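Local structure of arginine decarboxylase, A207R protein (Paramecium bursaria Chlorella virus 1, 2NVA) at residues I269-R274 and Y278-N283; L30-T35 and C60-N65; V318-T323 and V327-H332. The protein catalyses the pyridoxal 5'-phosphate-dependent decarboxylation of arginine to agmatine, as a two-subunit enzyme of the fold type shared with eukaryotic ornithine decarboxylases. All coordinates share one frame; numbering follows the deposited sequence.

Overall arrangement
Along the chain from the N terminus the three contacts come in series, none enclosing or crossing another. Contact 2 is first: helix 24-37 runs into strand 41-46 and helix 53-61, and 30-35 meets 60-65 across that loop of 24 residues, within the TIM-barrel domain that binds the cofactor. Contacts 1 and 3 follow in the beta domain, each closing a short hairpin with three residues between its segments. Their centres lie 10 Å apart in one sheet, where strands 277-282 and 314-320 are parallel neighbours joined by probable hydrogen bonds such as Tyr-280 O to Tyr-320 N. Both touch the second subunit. Contact 2 stands 42 Å from contact 1, centre to centre.

Contact 1 of 3, residues I269-R274 and Y278-N283; sequences IGKRVR and YEYFFN
Strands 269-274 and 278-282 run antiparallel, their axes 4.6 Å apart at the closest and 167° between directions, with Gly-270 and Phe-281 and then Arg-272 and Glu-279 as hydrogen-bonded pairs. At the far end from the turn, Phe-281 O takes the N-H of both Ile-269 (N to O 2.8 Å) and Gly-270; these two residues opposite the single Phe-281 form a classic beta bulge.

On the face carrying Arg-272 and Glu-279, a salt-bridge network forms. Arg-272 NE gives Glu-279 OE1 a bond of 2.7 Å, nearly straight at 162°, with the oxygen close to the guanidinium plane, while the carboxylate stands almost perpendicular to that plane. The bend at chi3 of Arg-272 (54°) turns NE back to the acid. The same OE1 receives weak bonds from Arg-272 NH2 and Arg-274 NE, so three N-H groups converge on one oxygen, which probably favours the ionised carboxylate. The two arginines also have acids of the second subunit: Arg-272 NH1 pairs with Asp-113 and Arg-274 NH1 with Glu-155, both of that chain. The Phe-281 ring turns its edge to the guanidinium, Phe-281 CZ 3.8 Å from Arg-272 NH2, with the two planes nearly perpendicular.

On the other face the contacts across the strands are made by carbon atoms. Val-273 CG1 sits over the Tyr-278 ring as a CH-pi contact, 3.9 Å from the centroid. The extended Lys-271 chain runs beside Tyr-280 in the same direction, Lys-271 CG 3.7 Å from Tyr-280 CE1, and both polar ends reach Leu-339, Lys-271 NZ bonding its O and Tyr-280 OH its N; NZ also pairs with Glu-338.

Alternating bridge types and a bulge at the open end identify a bulged beta hairpin in the beta domain, the face bearing Arg-272 and Glu-279 turned to the dimer interface.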
loop_
_atom_site.group_PDB
_atom_site.type_symbol
_atom_site.label_atom_id
_atom_site.label_comp_id
_atom_site.label_asym_id
_atom_site.label_seq_id
_atom_site.Cartn_x
_atom_site.Cartn_y
_atom_site.Cartn_z
ATOM N N ILE A 269 -16.649 2.408 13.762
ATOM C CA ILE A 269 -16.024 2.086 15.036
ATOM C C ILE A 269 -15.725 3.300 15.902
ATOM O O ILE A 269 -15.469 3.148 17.093
ATOM C CB ILE A 269 -14.765 1.164 14.865
ATOM C CG1 ILE A 269 -13.634 1.857 14.103
ATOM C CG2 ILE A 269 -15.149 -0.164 14.203
ATOM C CD1 ILE A 269 -12.714 2.688 15.007
ATOM N N GLY A 270 -15.749 4.491 15.300
ATOM C CA GLY A 270 -15.512 5.738 16.025
ATOM C C GLY A 270 -16.268 6.880 15.364
ATOM O O GLY A 270 -16.632 6.804 14.186
ATOM N N LYS A 271 -16.500 7.943 16.118
ATOM C CA LYS A 271 -17.347 9.031 15.637
ATOM C C LYS A 271 -16.963 10.321 16.341
ATOM O O LYS A 271 -16.595 10.301 17.511
ATOM C CB LYS A 271 -18.821 8.692 15.920
ATOM C CG LYS A 271 -19.848 9.702 15.394
ATOM C CD LYS A 271 -21.287 9.251 15.739
ATOM C CE LYS A 271 -22.307 10.332 15.333
ATOM N NZ LYS A 271 -23.718 9.885 15.590
ATOM N N ARG A 272 -17.056 11.435 15.634
ATOM C CA ARG A 272 -16.760 12.736 16.220
ATOM C C ARG A 272 -17.646 13.725 15.468
ATOM O O ARG A 272 -17.633 13.725 14.237
ATOM C CB ARG A 272 -15.262 13.036 16.008
ATOM C CG ARG A 272 -14.674 14.180 16.804
ATOM C CD ARG A 272 -13.148 14.161 16.711
ATOM N NE ARG A 272 -12.709 14.147 15.323
ATOM C CZ ARG A 272 -11.637 13.505 14.853
ATOM N NH1 ARG A 272 -10.832 12.792 15.647
ATOM N NH2 ARG A 272 -11.376 13.571 13.568
ATOM N N VAL A 273 -18.431 14.531 16.186
ATOM C CA VAL A 273 -19.272 15.538 15.549
ATOM C C VAL A 273 -18.812 16.920 15.988
ATOM O O VAL A 273 -18.819 17.237 17.187
ATOM C CB VAL A 273 -20.765 15.346 15.908
ATOM C CG1 VAL A 273 -21.648 16.368 15.165
ATOM C CG2 VAL A 273 -21.200 13.914 15.589
ATOM N N ARG A 274 -18.388 17.727 15.022
ATOM C CA ARG A 274 -17.850 19.049 15.333
ATOM C C ARG A 274 -18.450 20.082 14.408
ATOM O O ARG A 274 -18.291 19.993 13.194
ATOM C CB ARG A 274 -16.314 19.072 15.214
ATOM C CG ARG A 274 -15.647 18.059 16.136
ATOM C CD ARG A 274 -14.133 18.256 16.291
ATOM N NE ARG A 274 -13.360 17.739 15.175
ATOM C CZ ARG A 274 -12.050 17.490 15.230
ATOM N NH1 ARG A 274 -11.379 17.686 16.372
ATOM N NH2 ARG A 274 -11.425 17.025 14.161
ATOM N N TYR A 278 -19.906 15.570 10.508
ATOM C CA TYR A 278 -19.967 14.244 11.110
ATOM C C TYR A 278 -18.822 13.383 10.626
ATOM O O TYR A 278 -18.801 12.968 9.475
ATOM C CB TYR A 278 -21.304 13.577 10.793
ATOM C CG TYR A 278 -22.472 14.291 11.449
ATOM C CD1 TYR A 278 -23.165 13.702 12.504
ATOM C CD2 TYR A 278 -22.869 15.563 11.025
ATOM C CE1 TYR A 278 -24.230 14.358 13.126
ATOM C CE2 TYR A 278 -23.930 16.234 11.637
ATOM C CZ TYR A 278 -24.608 15.630 12.683
ATOM O OH TYR A 278 -25.671 16.274 13.290
ATOM N N GLU A 279 -17.883 13.112 11.530
ATOM C CA GLU A 279 -16.674 12.374 11.182
ATOM C C GLU A 279 -16.750 10.945 11.716
ATOM O O GLU A 279 -17.034 10.739 12.889
ATOM C CB GLU A 279 -15.440 13.092 11.740
ATOM C CG GLU A 279 -15.283 14.542 11.252
ATOM C CD GLU A 279 -14.293 15.370 12.068
ATOM O OE1 GLU A 279 -14.121 15.104 13.274
ATOM O OE2 GLU A 279 -13.715 16.321 11.502
ATOM N N TYR A 280 -16.511 9.973 10.840
ATOM C CA TYR A 280 -16.615 8.563 11.210
ATOM C C TYR A 280 -15.329 7.830 10.916
ATOM O O TYR A 280 -14.650 8.127 9.930
ATOM C CB TYR A 280 -17.742 7.885 10.437
ATOM C CG TYR A 280 -19.068 8.583 10.593
ATOM C CD1 TYR A 280 -19.808 8.467 11.775
ATOM C CD2 TYR A 280 -19.585 9.360 9.557
ATOM C CE1 TYR A 280 -21.038 9.114 11.916
ATOM C CE2 TYR A 280 -20.808 10.021 9.688
ATOM C CZ TYR A 280 -21.533 9.884 10.871
ATOM O OH TYR A 280 -22.747 10.523 10.986
ATOM N N PHE A 281 -15.011 6.861 11.771
ATOM C CA PHE A 281 -13.855 6.011 11.563
ATOM C C PHE A 281 -14.349 4.592 11.383
ATOM O O PHE A 281 -15.208 4.141 12.133
ATOM C CB PHE A 281 -12.906 6.104 12.757
ATOM C CG PHE A 281 -12.174 7.399 12.813
ATOM C CD1 PHE A 281 -10.837 7.465 12.457
ATOM C CD2 PHE A 281 -12.842 8.567 13.157
ATOM C CE1 PHE A 281 -10.150 8.700 12.497
ATOM C CE2 PHE A 281 -12.173 9.805 13.187
ATOM C CZ PHE A 281 -10.833 9.863 12.852
ATOM N N PHE A 282 -13.816 3.922 10.363
ATOM C CA PHE A 282 -14.235 2.559 9.983
ATOM C C PHE A 282 -13.161 1.533 10.277
ATOM O O PHE A 282 -11.991 1.890 10.386
ATOM C CB PHE A 282 -14.576 2.516 8.495
ATOM C CG PHE A 282 -15.811 3.312 8.157
ATOM C CD1 PHE A 282 -17.073 2.686 8.103
ATOM C CD2 PHE A 282 -15.729 4.696 7.939
ATOM C CE1 PHE A 282 -18.217 3.422 7.811
ATOM C CE2 PHE A 282 -16.871 5.442 7.661
ATOM C CZ PHE A 282 -18.120 4.800 7.590
ATOM N N ASN A 283 -13.552 0.260 10.385
ATOM C CA ASN A 283 -12.552 -0.802 10.561
ATOM C C ASN A 283 -11.933 -1.243 9.224
ATOM O O ASN A 283 -11.607 -2.422 9.013
ATOM C CB ASN A 283 -13.098 -1.984 11.386
ATOM C CG ASN A 283 -14.290 -2.685 10.724
ATOM O OD1 ASN A 283 -14.829 -2.234 9.707
ATOM N ND2 ASN A 283 -14.687 -3.815 11.297
#

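Contact 2 of 3, residues L30-T35 and C60-N65; sequences LIDQWT and CDKNVN
Ile-31 of helix 24-37 points its side chain at the chain just past helix 53-61, where Lys-62 and Val-64 receive it. Its CD1 lies 3.7 Å from both Lys-62 CB and Val-64 CG2, so one methyl touches two residues at once. The CG2 branch of Ile-31 takes part as well, 3.8 Å from Val-64 CG2. Neither neighbour is parallel to the isoleucine; both cross it at a slant.

Beyond its CB, Lys-62 folds rather than extends. Bends at chi2 (-75°) and chi3 (-76°) carry the chain past the isoleucine and bring NZ to the next helical residue, Asp-32, whose side chain it crosses at about a right angle. Lys-62 NZ meets Asp-32 OD2 at 2.8 Å, on the syn side of the carboxylate and 21° out of its plane. Asp-32 OD1 stays farther off, 3.6 Å from Lys-62 NZ, which makes this a one-oxygen salt bridge and not a forked one.

The route between Lys-62 and Val-64 is set by a Schellman motif: Asn-63, with positive phi, is the C-prime residue, and Val-64 N bonds back to Met-59 O. Met-59 and Phe-257 also pack on Ile-31, and Val-64 rests on Tyr-45 of strand 41-46, placing the contact in the helical layer around the barrel.

Chemically the join has two layers: a hydrocarbon contact made by Ile-31, Val-64 and the first carbons of Lys-62, and an ion pair at the solvent side, where Asp-32 is exposed and Lys-62 partly so. Water would probably screen that pair, while Lys-62 spans both layers, its CB and CG against Ile-31 and its NZ on Asp-32.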
loop_
_atom_site.group_PDB
_atom_site.type_symbol
_atom_site.label_atom_id
_atom_site.label_comp_id
_atom_site.label_asym_id
_atom_site.label_seq_id
_atom_site.Cartn_x
_atom_site.Cartn_y
_atom_site.Cartn_z
ATOM N N LEU A 30 -20.988 -12.299 -16.372
ATOM C CA LEU A 30 -20.134 -11.371 -17.099
ATOM C C LEU A 30 -19.234 -12.068 -18.112
ATOM O O LEU A 30 -18.913 -11.478 -19.146
ATOM C CB LEU A 30 -19.285 -10.510 -16.142
ATOM C CG LEU A 30 -20.052 -9.379 -15.432
ATOM C CD1 LEU A 30 -19.249 -8.787 -14.289
ATOM C CD2 LEU A 30 -20.442 -8.274 -16.432
ATOM N N ILE A 31 -18.812 -13.297 -17.813
ATOM C CA ILE A 31 -18.049 -14.081 -18.781
ATOM C C ILE A 31 -18.932 -14.383 -19.990
ATOM O O ILE A 31 -18.489 -14.288 -21.136
ATOM C CB ILE A 31 -17.483 -15.369 -18.163
ATOM C CG1 ILE A 31 -16.415 -15.012 -17.113
ATOM C CG2 ILE A 31 -16.913 -16.298 -19.268
ATOM C CD1 ILE A 31 -16.106 -16.142 -16.139
ATOM N N ASP A 32 -20.200 -14.698 -19.733
ATOM C CA ASP A 32 -21.150 -14.916 -20.823
ATOM C C ASP A 32 -21.359 -13.658 -21.655
ATOM O O ASP A 32 -21.493 -13.746 -22.873
ATOM C CB ASP A 32 -22.500 -15.433 -20.301
ATOM C CG ASP A 32 -22.408 -16.847 -19.743
ATOM O OD1 ASP A 32 -23.366 -17.272 -19.055
ATOM O OD2 ASP A 32 -21.386 -17.531 -19.974
ATOM N N GLN A 33 -21.381 -12.502 -20.987
ATOM C CA GLN A 33 -21.500 -11.211 -21.651
ATOM C C GLN A 33 -20.263 -10.905 -22.482
ATOM O O GLN A 33 -20.367 -10.383 -23.588
ATOM C CB GLN A 33 -21.735 -10.093 -20.639
ATOM C CG GLN A 33 -23.178 -10.042 -20.141
ATOM C CD GLN A 33 -24.154 -9.734 -21.266
ATOM O OE1 GLN A 33 -24.825 -10.631 -21.786
ATOM N NE2 GLN A 33 -24.229 -8.459 -21.666
ATOM N N TRP A 34 -19.092 -11.224 -21.941
ATOM C CA TRP A 34 -17.856 -11.018 -22.690
ATOM C C TRP A 34 -17.920 -11.764 -24.025
ATOM O O TRP A 34 -17.572 -11.211 -25.059
ATOM C CB TRP A 34 -16.634 -11.485 -21.893
ATOM C CG TRP A 34 -15.348 -11.305 -22.660
ATOM C CD1 TRP A 34 -14.831 -12.142 -23.625
ATOM C CD2 TRP A 34 -14.437 -10.202 -22.561
ATOM N NE1 TRP A 34 -13.645 -11.630 -24.109
ATOM C CE2 TRP A 34 -13.378 -10.447 -23.467
ATOM C CE3 TRP A 34 -14.394 -9.044 -21.766
ATOM C CZ2 TRP A 34 -12.301 -9.564 -23.615
ATOM C CZ3 TRP A 34 -13.322 -8.170 -21.916
ATOM C CH2 TRP A 34 -12.299 -8.429 -22.836
ATOM N N THR A 35 -18.365 -13.020 -23.976
ATOM C CA THR A 35 -18.489 -13.883 -25.156
ATOM C C THR A 35 -19.373 -13.243 -26.229
ATOM O O THR A 35 -19.075 -13.332 -27.421
ATOM C CB THR A 35 -19.006 -15.289 -24.742
ATOM O OG1 THR A 35 -18.092 -15.840 -23.772
ATOM C CG2 THR A 35 -19.103 -16.231 -25.936
ATOM N N CYS A 60 -11.549 -20.505 -14.425
ATOM C CA CYS A 60 -11.018 -21.755 -14.966
ATOM C C CYS A 60 -12.136 -22.606 -15.582
ATOM O O CYS A 60 -12.021 -23.067 -16.725
ATOM C CB CYS A 60 -10.311 -22.539 -13.861
ATOM S SG CYS A 60 -9.851 -24.235 -14.305
ATOM N N ASP A 61 -13.206 -22.805 -14.810
ATOM C CA ASP A 61 -14.349 -23.624 -15.226
ATOM C C ASP A 61 -15.158 -23.050 -16.399
ATOM O O ASP A 61 -15.881 -23.792 -17.077
ATOM C CB ASP A 61 -15.273 -23.864 -14.012
ATOM C CG ASP A 61 -14.626 -24.758 -12.949
ATOM O OD1 ASP A 61 -13.598 -25.418 -13.244
ATOM O OD2 ASP A 61 -15.147 -24.795 -11.810
ATOM N N LYS A 62 -15.059 -21.736 -16.610
ATOM C CA LYS A 62 -15.771 -21.054 -17.684
ATOM C C LYS A 62 -14.881 -20.906 -18.908
ATOM O O LYS A 62 -15.218 -20.183 -19.850
ATOM C CB LYS A 62 -16.303 -19.699 -17.220
ATOM C CG LYS A 62 -17.445 -19.771 -16.188
ATOM C CD LYS A 62 -18.777 -20.183 -16.806
ATOM C CE LYS A 62 -19.424 -19.047 -17.578
ATOM N NZ LYS A 62 -20.665 -19.564 -18.253
ATOM N N ASN A 63 -13.749 -21.604 -18.884
ATOM C CA ASN A 63 -12.796 -21.632 -20.001
ATOM C C ASN A 63 -12.105 -20.298 -20.280
ATOM O O ASN A 63 -11.649 -20.042 -21.388
ATOM C CB ASN A 63 -13.455 -22.202 -21.265
ATOM C CG ASN A 63 -13.749 -23.673 -21.143
ATOM O OD1 ASN A 63 -12.900 -24.455 -20.678
ATOM N ND2 ASN A 63 -14.958 -24.082 -21.555
ATOM N N VAL A 64 -12.032 -19.454 -19.261
ATOM C CA VAL A 64 -11.280 -18.199 -19.344
ATOM C C VAL A 64 -9.807 -18.524 -19.110
ATOM O O VAL A 64 -9.502 -19.410 -18.307
ATOM C CB VAL A 64 -11.778 -17.182 -18.281
ATOM C CG1 VAL A 64 -10.958 -15.880 -18.307
ATOM C CG2 VAL A 64 -13.278 -16.866 -18.484
ATOM N N ASN A 65 -8.912 -17.833 -19.824
ATOM C CA ASN A 65 -7.476 -18.050 -19.669
ATOM C C ASN A 65 -6.872 -17.009 -18.730
ATOM O O ASN A 65 -7.616 -16.273 -18.099
ATOM C CB ASN A 65 -6.795 -18.081 -21.036
ATOM C CG ASN A 65 -7.176 -19.301 -21.844
ATOM O OD1 ASN A 65 -7.738 -20.263 -21.317
ATOM N ND2 ASN A 65 -6.856 -19.276 -23.134
#

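Contact 3 of 3, residues V318-T323 and V327-H332; sequences VLYGCT and VDVINH
Asp-328 OD2 is gripped twice by Thr-323, at 2.6 Å from Thr-323 OG1 and 3.0 Å from the backbone N of the same residue, near the turn of a beta hairpin formed by strands 314-320 and 331-337. The two donors approach differently: N comes nearly along the C-O axis, whereas OG1 arrives on the anti side, 29° out of the carboxylate plane. A Thr-323 chi1 of 74° sets OG1 between the backbone N and the carbonyl carbon, within reach of the acid. The second carboxylate oxygen, OD1, accepts the backbone N-H of Thr-286, so both oxygens of this buried acid are engaged.

Asp-328 is also the centre of an inverse gamma turn, and its carbonyl O accepts Gly-321 N from above the carbonyl plane. The Thr-323 side chain is about 7 Å from the bound cofactor-agmatine adduct, while the carbonyls of Gly-321, Thr-323 and Asp-328 all bond Lys-148 NZ of the second subunit, evidence that the hairpin end belongs to the interface beside that pocket.

Farther along, Ile-330 and Asn-331 both face Leu-319 in a classic beta bulge. Asn-331 N gives Leu-319 O a bond with an N-H...O angle of 165°, in the carbonyl plane and on a lone pair, and the same oxygen takes a weaker, bent bond from Ile-330 N. Leu-319 N returns a bond of 2.8 Å to Asn-331 O. Beside this pair, the Leu-319 and Asn-331 side chains run alongside each other, Leu-319 CD1 3.9 Å from Asn-331 CB, with Asn-331 ND2 bound to Pro-300 O.

On the opposite face of the hairpin, Tyr-320 and Val-329 run abreast in the same direction; Val-329 CG2 meets the ring obliquely, 3.8 Å from Tyr-320 CE1.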
loop_
_atom_site.group_PDB
_atom_site.type_symbol
_atom_site.label_atom_id
_atom_site.label_comp_id
_atom_site.label_asym_id
_atom_site.label_seq_id
_atom_site.Cartn_x
_atom_site.Cartn_y
_atom_site.Cartn_z
ATOM N N VAL A 318 -17.656 12.736 6.891
ATOM C CA VAL A 318 -16.282 12.449 6.463
ATOM C C VAL A 318 -16.006 11.000 6.857
ATOM O O VAL A 318 -16.218 10.625 8.013
ATOM C CB VAL A 318 -15.246 13.390 7.130
ATOM C CG1 VAL A 318 -13.875 13.210 6.484
ATOM C CG2 VAL A 318 -15.686 14.832 7.010
ATOM N N LEU A 319 -15.547 10.189 5.904
ATOM C CA LEU A 319 -15.279 8.777 6.182
ATOM C C LEU A 319 -13.780 8.523 6.291
ATOM O O LEU A 319 -13.064 8.549 5.283
ATOM C CB LEU A 319 -15.900 7.877 5.110
ATOM C CG LEU A 319 -17.341 8.213 4.706
ATOM C CD1 LEU A 319 -17.827 7.227 3.654
ATOM C CD2 LEU A 319 -18.314 8.244 5.915
ATOM N N TYR A 320 -13.318 8.304 7.521
ATOM C CA TYR A 320 -11.890 8.069 7.796
ATOM C C TYR A 320 -11.532 6.600 7.892
ATOM O O TYR A 320 -12.326 5.807 8.388
ATOM C CB TYR A 320 -11.489 8.731 9.107
ATOM C CG TYR A 320 -11.382 10.228 9.032
ATOM C CD1 TYR A 320 -10.372 10.833 8.271
ATOM C CD2 TYR A 320 -12.267 11.047 9.729
ATOM C CE1 TYR A 320 -10.243 12.211 8.204
ATOM C CE2 TYR A 320 -12.151 12.438 9.670
ATOM C CZ TYR A 320 -11.134 13.006 8.892
ATOM O OH TYR A 320 -10.984 14.369 8.804
ATOM N N GLY A 321 -10.324 6.257 7.452
ATOM C CA GLY A 321 -9.790 4.916 7.658
ATOM C C GLY A 321 -9.267 4.773 9.090
ATOM O O GLY A 321 -9.044 5.776 9.775
ATOM N N CYS A 322 -9.022 3.540 9.516
ATOM C CA CYS A 322 -8.670 3.271 10.916
ATOM C C CYS A 322 -7.218 3.570 11.289
ATOM O O CYS A 322 -6.884 3.535 12.475
ATOM C CB CYS A 322 -9.023 1.826 11.308
ATOM S SG CYS A 322 -8.328 0.590 10.216
ATOM N N THR A 323 -6.347 3.847 10.312
ATOM C CA THR A 323 -4.915 4.026 10.636
ATOM C C THR A 323 -4.588 5.409 11.207
ATOM O O THR A 323 -5.412 6.335 11.160
ATOM C CB THR A 323 -3.959 3.755 9.425
ATOM O OG1 THR A 323 -4.037 4.837 8.488
ATOM C CG2 THR A 323 -4.297 2.415 8.724
ATOM N N VAL A 327 -3.411 10.756 5.553
ATOM C CA VAL A 327 -3.705 10.443 4.129
ATOM C C VAL A 327 -4.844 9.421 3.999
ATOM O O VAL A 327 -5.511 9.324 2.952
ATOM C CB VAL A 327 -2.439 9.955 3.376
ATOM C CG1 VAL A 327 -2.227 8.467 3.577
ATOM C CG2 VAL A 327 -2.537 10.291 1.884
ATOM N N ASP A 328 -5.071 8.688 5.088
ATOM C CA ASP A 328 -6.019 7.581 5.108
ATOM C C ASP A 328 -7.435 8.103 5.358
ATOM O O ASP A 328 -7.972 8.028 6.472
ATOM C CB ASP A 328 -5.562 6.579 6.176
ATOM C CG ASP A 328 -6.553 5.469 6.417
ATOM O OD1 ASP A 328 -7.382 5.169 5.526
ATOM O OD2 ASP A 328 -6.502 4.923 7.540
ATOM N N VAL A 329 -8.026 8.632 4.295
ATOM C CA VAL A 329 -9.372 9.149 4.317
ATOM C C VAL A 329 -10.103 8.434 3.183
ATOM O O VAL A 329 -9.701 8.534 2.017
ATOM C CB VAL A 329 -9.393 10.687 4.068
ATOM C CG1 VAL A 329 -10.801 11.250 4.236
ATOM C CG2 VAL A 329 -8.410 11.396 5.001
ATOM N N ILE A 330 -11.166 7.720 3.530
ATOM C CA ILE A 330 -11.943 6.948 2.544
ATOM C C ILE A 330 -12.762 7.876 1.648
ATOM O O ILE A 330 -12.797 7.710 0.424
ATOM C CB ILE A 330 -12.867 5.877 3.225
ATOM C CG1 ILE A 330 -12.047 4.865 4.073
ATOM C CG2 ILE A 330 -13.760 5.172 2.193
ATOM C CD1 ILE A 330 -10.724 4.509 3.413
ATOM N N ASN A 331 -13.413 8.857 2.260
ATOM C CA ASN A 331 -14.196 9.861 1.526
ATOM C C ASN A 331 -14.198 11.184 2.294
ATOM O O ASN A 331 -14.681 11.239 3.427
ATOM C CB ASN A 331 -15.626 9.354 1.282
ATOM C CG ASN A 331 -16.386 10.196 0.259
ATOM O OD1 ASN A 331 -16.246 11.422 0.205
ATOM N ND2 ASN A 331 -17.218 9.541 -0.539
ATOM N N HIS A 332 -13.625 12.238 1.698
ATOM C CA HIS A 332 -13.468 13.522 2.398
ATOM C C HIS A 332 -14.778 14.229 2.707
ATOM O O HIS A 332 -14.884 14.944 3.711
ATOM C CB HIS A 332 -12.557 14.485 1.609
ATOM C CG HIS A 332 -11.102 14.196 1.776
ATOM N ND1 HIS A 332 -10.465 13.203 1.069
ATOM C CD2 HIS A 332 -10.161 14.750 2.580
ATOM C CE1 HIS A 332 -9.191 13.162 1.419
ATOM N NE2 HIS A 332 -8.983 14.084 2.339
#